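'Carboxyl esterase 2 (Tuber melanosporum Mel28, PDB 5MIF) probably hydrolyses carboxylic esters, as one of a family of archaea-like carboxylesterases with the alpha/beta hydrolase fold. Local coordinates at residues A[72-84]-A[88-99]. Sequence-based numbering, arbitrary orientation.
Sequences STEFTTKILSLPV and GNVTAYLYKPVS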
ATOM      1  N   SER A  72       8.803   9.459 -20.899  1.00 79.62           N
ATOM      2  CA  SER A  72       8.585   8.306 -21.775  1.00 78.58           C
ATOM      3  C   SER A  72       7.098   8.092 -22.060  1.00 76.84           C
ATOM      4  O   SER A  72       6.723   7.655 -23.152  1.00 74.22           O
ATOM      5  CB  SER A  72       9.204   7.045 -21.170  1.00 82.35           C
ATOM      6  OG  SER A  72      10.552   7.282 -20.790  1.00 86.26           O
ATOM      7  N   THR A  73       6.254   8.380 -21.071  1.00 71.23           N
ATOM      8  CA  THR A  73       4.812   8.417 -21.296  1.00 62.99           C
ATOM      9  C   THR A  73       4.429   9.773 -21.869  1.00 59.23           C
ATOM     10  O   THR A  73       4.726  10.814 -21.285  1.00 64.41           O
ATOM     11  CB  THR A  73       4.013   8.162 -20.003  1.00 56.03           C
ATOM     12  OG1 THR A  73       4.384   6.891 -19.455  1.00 61.45           O
ATOM     13  CG2 THR A  73       2.516   8.161 -20.288  1.00 50.59           C
ATOM     14  N   GLU A  74       3.798   9.758 -23.033  1.00 56.02           N
ATOM     15  CA  GLU A  74       3.326  10.980 -23.658  1.00 50.88           C
ATOM     16  C   GLU A  74       1.846  11.196 -23.446  1.00 48.57           C
ATOM     17  O   GLU A  74       1.086  10.244 -23.295  1.00 49.61           O
ATOM     18  CB  GLU A  74       3.628  10.975 -25.161  1.00 54.66           C
ATOM     19  CG  GLU A  74       5.105  10.930 -25.524  1.00 60.22           C
ATOM     20  CD  GLU A  74       5.333  10.754 -27.019  1.00 63.95           C
ATOM     21  OE1 GLU A  74       4.338  10.718 -27.773  1.00 64.09           O
ATOM     22  OE2 GLU A  74       6.504  10.722 -27.449  1.00 70.63           O
ATOM     23  N   PHE A  75       1.446  12.465 -23.442  1.00 47.28           N
ATOM     24  CA  PHE A  75       0.042  12.833 -23.331  1.00 43.80           C
ATOM     25  C   PHE A  75      -0.216  14.156 -24.041  1.00 39.23           C
ATOM     26  O   PHE A  75       0.690  14.967 -24.200  1.00 38.58           O
ATOM     27  CB  PHE A  75      -0.387  12.900 -21.852  1.00 39.53           C
ATOM     28  CG  PHE A  75       0.558  13.677 -20.970  1.00 42.96           C
ATOM     29  CD1 PHE A  75       0.471  15.061 -20.872  1.00 43.85           C
ATOM     30  CD2 PHE A  75       1.512  13.017 -20.211  1.00 41.57           C
ATOM     31  CE1 PHE A  75       1.341  15.776 -20.039  1.00 45.50           C
ATOM     32  CE2 PHE A  75       2.379  13.720 -19.376  1.00 47.08           C
ATOM     33  CZ  PHE A  75       2.294  15.101 -19.288  1.00 42.84           C
ATOM     34  N   THR A  76      -1.454  14.373 -24.466  1.00 42.10           N
ATOM     35  CA  THR A  76      -1.828  15.659 -25.033  1.00 41.39           C
ATOM     36  C   THR A  76      -2.252  16.618 -23.921  1.00 44.09           C
ATOM     37  O   THR A  76      -2.672  16.187 -22.843  1.00 43.63           O
ATOM     38  CB  THR A  76      -2.969  15.534 -26.045  1.00 36.67           C
ATOM     39  OG1 THR A  76      -4.104  14.939 -25.411  1.00 41.55           O
ATOM     40  CG2 THR A  76      -2.538  14.697 -27.257  1.00 41.40           C
ATOM     41  N   THR A  77      -2.155  17.913 -24.207  1.00 42.33           N
ATOM     42  CA  THR A  77      -2.524  18.978 -23.273  1.00 38.57           C
ATOM     43  C   THR A  77      -3.542  19.923 -23.902  1.00 44.86           C
ATOM     44  O   THR A  77      -3.294  20.477 -24.978  1.00 42.02           O
ATOM     45  CB  THR A  77      -1.311  19.830 -22.853  1.00 39.07           C
ATOM     46  OG1 THR A  77      -0.342  19.021 -22.186  1.00 39.42           O
ATOM     47  CG2 THR A  77      -1.747  20.962 -21.927  1.00 43.20           C
ATOM     48  N   LYS A  78      -4.680  20.113 -23.245  1.00 41.49           N
ATOM     49  CA  LYS A  78      -5.585  21.174 -23.660  1.00 43.83           C
ATOM     50  C   LYS A  78      -5.678  22.199 -22.524  1.00 45.60           C
ATOM     51  O   LYS A  78      -6.058  21.871 -21.394  1.00 45.73           O
ATOM     52  CB  LYS A  78      -6.962  20.622 -24.038  1.00 45.72           C
ATOM     53  CG  LYS A  78      -7.908  21.693 -24.566  1.00 50.01           C
ATOM     54  CD  LYS A  78      -9.139  21.103 -25.237  1.00 60.89           C
ATOM     55  CE  LYS A  78      -9.872  22.171 -26.051  1.00 65.29           C
ATOM     56  NZ  LYS A  78     -10.919  21.614 -26.963  1.00 72.63           N
ATOM     57  N   ILE A  79      -5.293  23.434 -22.831  1.00 46.13           N
ATOM     58  CA  ILE A  79      -5.304  24.527 -21.864  1.00 43.00           C
ATOM     59  C   ILE A  79      -6.670  25.198 -21.819  1.00 42.90           C
ATOM     60  O   ILE A  79      -7.173  25.701 -22.830  1.00 44.00           O
ATOM     61  CB  ILE A  79      -4.220  25.553 -22.207  1.00 49.30           C
ATOM     62  CG1 ILE A  79      -2.904  24.820 -22.484  1.00 47.31           C
ATOM     63  CG2 ILE A  79      -4.076  26.577 -21.088  1.00 47.64           C
ATOM     64  CD1 ILE A  79      -1.755  25.709 -22.893  1.00 45.37           C
ATOM     65  N   LEU A  80      -7.280  25.185 -20.638  1.00 41.91           N
ATOM     66  CA  LEU A  80      -8.644  25.675 -20.487  1.00 43.33           C
ATOM     67  C   LEU A  80      -8.736  26.882 -19.551  1.00 42.86           C
ATOM     68  O   LEU A  80      -8.256  26.848 -18.416  1.00 43.09           O
ATOM     69  CB  LEU A  80      -9.547  24.540 -19.990  1.00 41.72           C
ATOM     70  CG  LEU A  80      -9.633  23.330 -20.935  1.00 46.97           C
ATOM     71  CD1 LEU A  80     -10.323  22.153 -20.263  1.00 44.41           C
ATOM     72  CD2 LEU A  80     -10.351  23.718 -22.241  1.00 42.30           C
ATOM     73  N   SER A  81      -9.376  27.942 -20.037  1.00 41.90           N
ATOM     74  CA  SER A  81      -9.714  29.080 -19.195  1.00 44.22           C
ATOM     75  C   SER A  81     -11.207  29.019 -18.939  1.00 44.17           C
ATOM     76  O   SER A  81     -11.990  29.488 -19.762  1.00 45.41           O
ATOM     77  CB  SER A  81      -9.340  30.388 -19.892  1.00 45.69           C
ATOM     78  OG  SER A  81      -7.936  30.489 -20.012  1.00 50.28           O
ATOM     79  N   LEU A  82     -11.608  28.494 -17.786  1.00 39.76           N
ATOM     80  CA  LEU A  82     -13.029  28.276 -17.550  1.00 41.41           C
ATOM     81  C   LEU A  82     -13.632  29.539 -16.938  1.00 43.51           C
ATOM     82  O   LEU A  82     -13.191  29.995 -15.880  1.00 41.99           O
ATOM     83  CB  LEU A  82     -13.239  27.069 -16.631  1.00 39.12           C
ATOM     84  CG  LEU A  82     -12.467  25.795 -17.005  1.00 41.47           C
ATOM     85  CD1 LEU A  82     -12.779  24.664 -16.041  1.00 41.97           C
ATOM     86  CD2 LEU A  82     -12.799  25.372 -18.438  1.00 39.69           C
ATOM     87  N   PRO A  83     -14.643  30.113 -17.611  1.00 42.78           N
ATOM     88  CA  PRO A  83     -15.276  31.350 -17.138  1.00 44.71           C
ATOM     89  C   PRO A  83     -16.262  31.064 -16.019  1.00 46.08           C
ATOM     90  O   PRO A  83     -17.453  31.337 -16.166  1.00 49.19           O
ATOM     91  CB  PRO A  83     -15.994  31.872 -18.381  1.00 43.26           C
ATOM     92  CG  PRO A  83     -16.354  30.626 -19.141  1.00 46.33           C
ATOM     93  CD  PRO A  83     -15.231  29.640 -18.878  1.00 48.05           C
ATOM     94  N   VAL A  84     -15.769  30.485 -14.929  1.00 43.05           N
ATOM     95  CA  VAL A  84     -16.633  30.008 -13.848  1.00 45.18           C
ATOM     96  C   VAL A  84     -15.996  30.297 -12.497  1.00 39.00           C
ATOM     97  O   VAL A  84     -14.829  30.688 -12.426  1.00 38.69           O
ATOM     98  CB  VAL A  84     -16.917  28.477 -13.959  1.00 40.88           C
ATOM     99  CG1 VAL A  84     -17.535  28.143 -15.316  1.00 37.80           C
ATOM    100  CG2 VAL A  84     -15.646  27.670 -13.748  1.00 39.05           C
ATOM    101  N   GLY A  88     -14.445  34.441 -11.650  1.00 38.71           N
ATOM    102  CA  GLY A  88     -14.781  34.523 -13.057  1.00 41.80           C
ATOM    103  C   GLY A  88     -13.844  33.708 -13.943  1.00 42.07           C
ATOM    104  O   GLY A  88     -14.104  33.537 -15.129  1.00 45.87           O
ATOM    105  N   ASN A  89     -12.753  33.198 -13.385  1.00 40.30           N
ATOM    106  CA  ASN A  89     -11.904  32.293 -14.154  1.00 40.47           C
ATOM    107  C   ASN A  89     -11.268  31.197 -13.307  1.00 41.27           C
ATOM    108  O   ASN A  89     -10.846  31.420 -12.155  1.00 37.35           O
ATOM    109  CB  ASN A  89     -10.794  33.056 -14.893  1.00 37.85           C
ATOM    110  CG  ASN A  89      -9.912  32.122 -15.737  1.00 43.10           C
ATOM    111  OD1 ASN A  89     -10.278  31.756 -16.853  1.00 44.36           O
ATOM    112  ND2 ASN A  89      -8.770  31.720 -15.196  1.00 39.92           N
ATOM    113  N   VAL A  90     -11.214  30.002 -13.885  1.00 35.59           N
ATOM    114  CA  VAL A  90     -10.403  28.927 -13.321  1.00 38.68           C
ATOM    115  C   VAL A  90      -9.583  28.339 -14.470  1.00 40.28           C
ATOM    116  O   VAL A  90     -10.125  27.970 -15.518  1.00 39.50           O
ATOM    117  CB  VAL A  90     -11.241  27.806 -12.645  1.00 38.16           C
ATOM    118  CG1 VAL A  90     -10.314  26.855 -11.888  1.00 33.93           C
ATOM    119  CG2 VAL A  90     -12.235  28.381 -11.669  1.00 37.01           C
ATOM    120  N   THR A  91      -8.273  28.288 -14.278  1.00 39.05           N
ATOM    121  CA  THR A  91      -7.391  27.682 -15.248  1.00 43.85           C
ATOM    122  C   THR A  91      -7.354  26.170 -15.022  1.00 42.55           C
ATOM    123  O   THR A  91      -7.181  25.705 -13.901  1.00 40.35           O
ATOM    124  CB  THR A  91      -5.968  28.287 -15.154  1.00 42.34           C
ATOM    125  OG1 THR A  91      -6.033  29.682 -15.470  1.00 46.39           O
ATOM    126  CG2 THR A  91      -5.042  27.626 -16.157  1.00 42.52           C
ATOM    127  N   ALA A  92      -7.546  25.405 -16.087  1.00 43.17           N
ATOM    128  CA  ALA A  92      -7.467  23.954 -15.982  1.00 42.34           C
ATOM    129  C   ALA A  92      -6.697  23.376 -17.169  1.00 44.60           C
ATOM    130  O   ALA A  92      -6.766  23.903 -18.285  1.00 41.53           O
ATOM    131  CB  ALA A  92      -8.875  23.346 -15.892  1.00 31.82           C
ATOM    132  N   TYR A  93      -5.948  22.308 -16.918  1.00 39.92           N
ATOM    133  CA  TYR A  93      -5.275  21.595 -17.984  1.00 41.80           C
ATOM    134  C   TYR A  93      -5.883  20.193 -18.131  1.00 43.16           C
ATOM    135  O   TYR A  93      -5.907  19.428 -17.173  1.00 40.53           O
ATOM    136  CB  TYR A  93      -3.773  21.495 -17.714  1.00 41.17           C
ATOM    137  CG  TYR A  93      -3.065  22.834 -17.581  1.00 45.45           C
ATOM    138  CD1 TYR A  93      -3.053  23.522 -16.369  1.00 46.29           C
ATOM    139  CD2 TYR A  93      -2.444  23.427 -18.675  1.00 46.67           C
ATOM    140  CE1 TYR A  93      -2.414  24.763 -16.246  1.00 48.96           C
ATOM    141  CE2 TYR A  93      -1.803  24.658 -18.566  1.00 49.09           C
ATOM    142  CZ  TYR A  93      -1.796  25.324 -17.353  1.00 52.07           C
ATOM    143  OH  TYR A  93      -1.161  26.543 -17.255  1.00 55.51           O
ATOM    144  N   LEU A  94      -6.353  19.841 -19.326  1.00 42.84           N
ATOM    145  CA  LEU A  94      -6.827  18.477 -19.550  1.00 41.92           C
ATOM    146  C   LEU A  94      -5.726  17.661 -20.219  1.00 42.19           C
ATOM    147  O   LEU A  94      -5.355  17.930 -21.357  1.00 43.04           O
ATOM    148  CB  LEU A  94      -8.091  18.454 -20.407  1.00 40.23           C
ATOM    149  CG  LEU A  94      -8.706  17.067 -20.679  1.00 41.52           C
ATOM    150  CD1 LEU A  94      -9.202  16.433 -19.377  1.00 41.45           C
ATOM    151  CD2 LEU A  94      -9.833  17.145 -21.698  1.00 43.08           C
ATOM    152  N   TYR A  95      -5.202  16.675 -19.503  1.00 38.77           N
ATOM    153  CA  TYR A  95      -4.174  15.804 -20.057  1.00 39.95           C
ATOM    154  C   TYR A  95      -4.764  14.454 -20.443  1.00 44.52           C
ATOM    155  O   TYR A  95      -5.434  13.821 -19.626  1.00 44.89           O
ATOM    156  CB  TYR A  95      -3.041  15.597 -19.069  1.00 36.58           C
ATOM    157  CG  TYR A  95      -2.381  16.859 -18.558  1.00 40.85           C
ATOM    158  CD1 TYR A  95      -1.603  17.665 -19.396  1.00 38.50           C
ATOM    159  CD2 TYR A  95      -2.479  17.207 -17.219  1.00 37.36           C
ATOM    160  CE1 TYR A  95      -0.963  18.806 -18.896  1.00 39.06           C
ATOM    161  CE2 TYR A  95      -1.862  18.328 -16.717  1.00 40.45           C
ATOM    162  CZ  TYR A  95      -1.106  19.126 -17.547  1.00 44.46           C
ATOM    163  OH  TYR A  95      -0.502  20.230 -16.990  1.00 42.44           O
ATOM    164  N   LYS A  96      -4.532  14.031 -21.686  1.00 42.59           N
ATOM    165  CA  LYS A  96      -5.034  12.743 -22.190  1.00 46.35           C
ATOM    166  C   LYS A  96      -3.928  11.848 -22.727  1.00 42.02           C
ATOM    167  O   LYS A  96      -3.063  12.311 -23.457  1.00 46.96           O
ATOM    168  CB  LYS A  96      -6.064  12.959 -23.301  1.00 41.49           C
ATOM    169  CG  LYS A  96      -7.246  13.807 -22.919  1.00 44.92           C
ATOM    170  CD  LYS A  96      -8.353  13.681 -23.949  1.00 49.78           C
ATOM    171  CE  LYS A  96      -8.114  14.667 -25.078  1.00 50.34           C
ATOM    172  NZ  LYS A  96      -9.062  14.471 -26.192  1.00 56.90           N
ATOM    173  N   PRO A  97      -3.948  10.561 -22.364  1.00 41.78           N
ATOM    174  CA  PRO A  97      -2.994   9.633 -22.982  1.00 45.19           C
ATOM    175  C   PRO A  97      -3.199   9.530 -24.508  1.00 39.61           C
ATOM    176  O   PRO A  97      -4.297   9.746 -25.019  1.00 43.93           O
ATOM    177  CB  PRO A  97      -3.323   8.298 -22.314  1.00 44.74           C
ATOM    178  CG  PRO A  97      -4.771   8.424 -21.931  1.00 44.19           C
ATOM    179  CD  PRO A  97      -4.946   9.866 -21.530  1.00 43.84           C
ATOM    180  N   VAL A  98      -2.135   9.205 -25.226  1.00 45.62           N
ATOM    181  CA  VAL A  98      -2.186   9.055 -26.679  1.00 54.77           C
ATOM    182  C   VAL A  98      -2.972   7.790 -27.060  1.00 55.61           C
ATOM    183  O   VAL A  98      -3.154   6.900 -26.232  1.00 54.49           O
ATOM    184  CB  VAL A  98      -0.769   8.975 -27.279  1.00 55.35           C
ATOM    185  CG1 VAL A  98       0.035  10.177 -26.857  1.00 52.46           C
ATOM    186  CG2 VAL A  98      -0.072   7.718 -26.794  1.00 60.13           C
ATOM    187  N   SER A  99      -3.445   7.712 -28.301  1.00 63.22           N
ATOM    188  CA  SER A  99      -4.205   6.542 -28.758  1.00 65.29           C
ATOM    189  C   SER A  99      -3.326   5.346 -29.136  1.00 64.49           C
ATOM    190  O   SER A  99      -2.094   5.399 -29.060  1.00 64.58           O
ATOM    191  CB  SER A  99      -5.073   6.919 -29.954  1.00 66.49           C
ATOM    192  OG  SER A  99      -5.874   8.046 -29.656  1.00 72.08           O
TER
HETATM  193  O   HOH W   1      -5.656  16.883 -24.055  1.00 41.06           O
HETATM  194  O   HOH W   2      -6.519  30.892 -18.091  1.00 43.74           O
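Leu94 O is gripped twice: Lys78 N donates to it at 3.0 Å, and a bound water donates at 2.9 Å while also hydrogen-bonding Thr76 OG1. Leu94 N returns the bond to Lys78 O, a pairing that illustrates how an antiparallel hairpin is zipped. Thr76 with Lys96, Leu80 with Ala92 and Leu82 with Val90 form the other hydrogen-bonded pairs, and the straightest of their bonds, Ala92 N to Leu80 O, has an N-H...O angle of 170°. Tyr93 and Tyr95 share one face of the hairpin with Thr77 and Ile79. Beside Tyr95, at the end of the hairpin, Phe75 has CG wedged between its own backbone N and carbonyl carbon (chi1 48°), which lays the two rings alongside each other, with Phe75 CE1 3.6 Å from Tyr95 CD1 and the planes inclined at 71°. From strand 75-82, directly across from Tyr95, Thr77 OG1 meets the ring edge in plane, 3.3 Å from Tyr95 CD1. With Tyr95 cut back to an alanine, Phe75 would probably lose its ring partner and a gap would open beside Thr77. Further along, Ile79 CG2 packs on Tyr93 CE2 at 3.9 Å. Leu82 CD1 meets Ala92 CB on the other face, where Leu82 also touches Ala166 and Trp169 of helix 158-173. Helix 129-139 touches Phe75 and Tyr95 through Ile136; strand 90-97 also pairs, antiparallel, with strand 142-147, and 75-82 is one of the two outermost strands of the chain's mixed sheet.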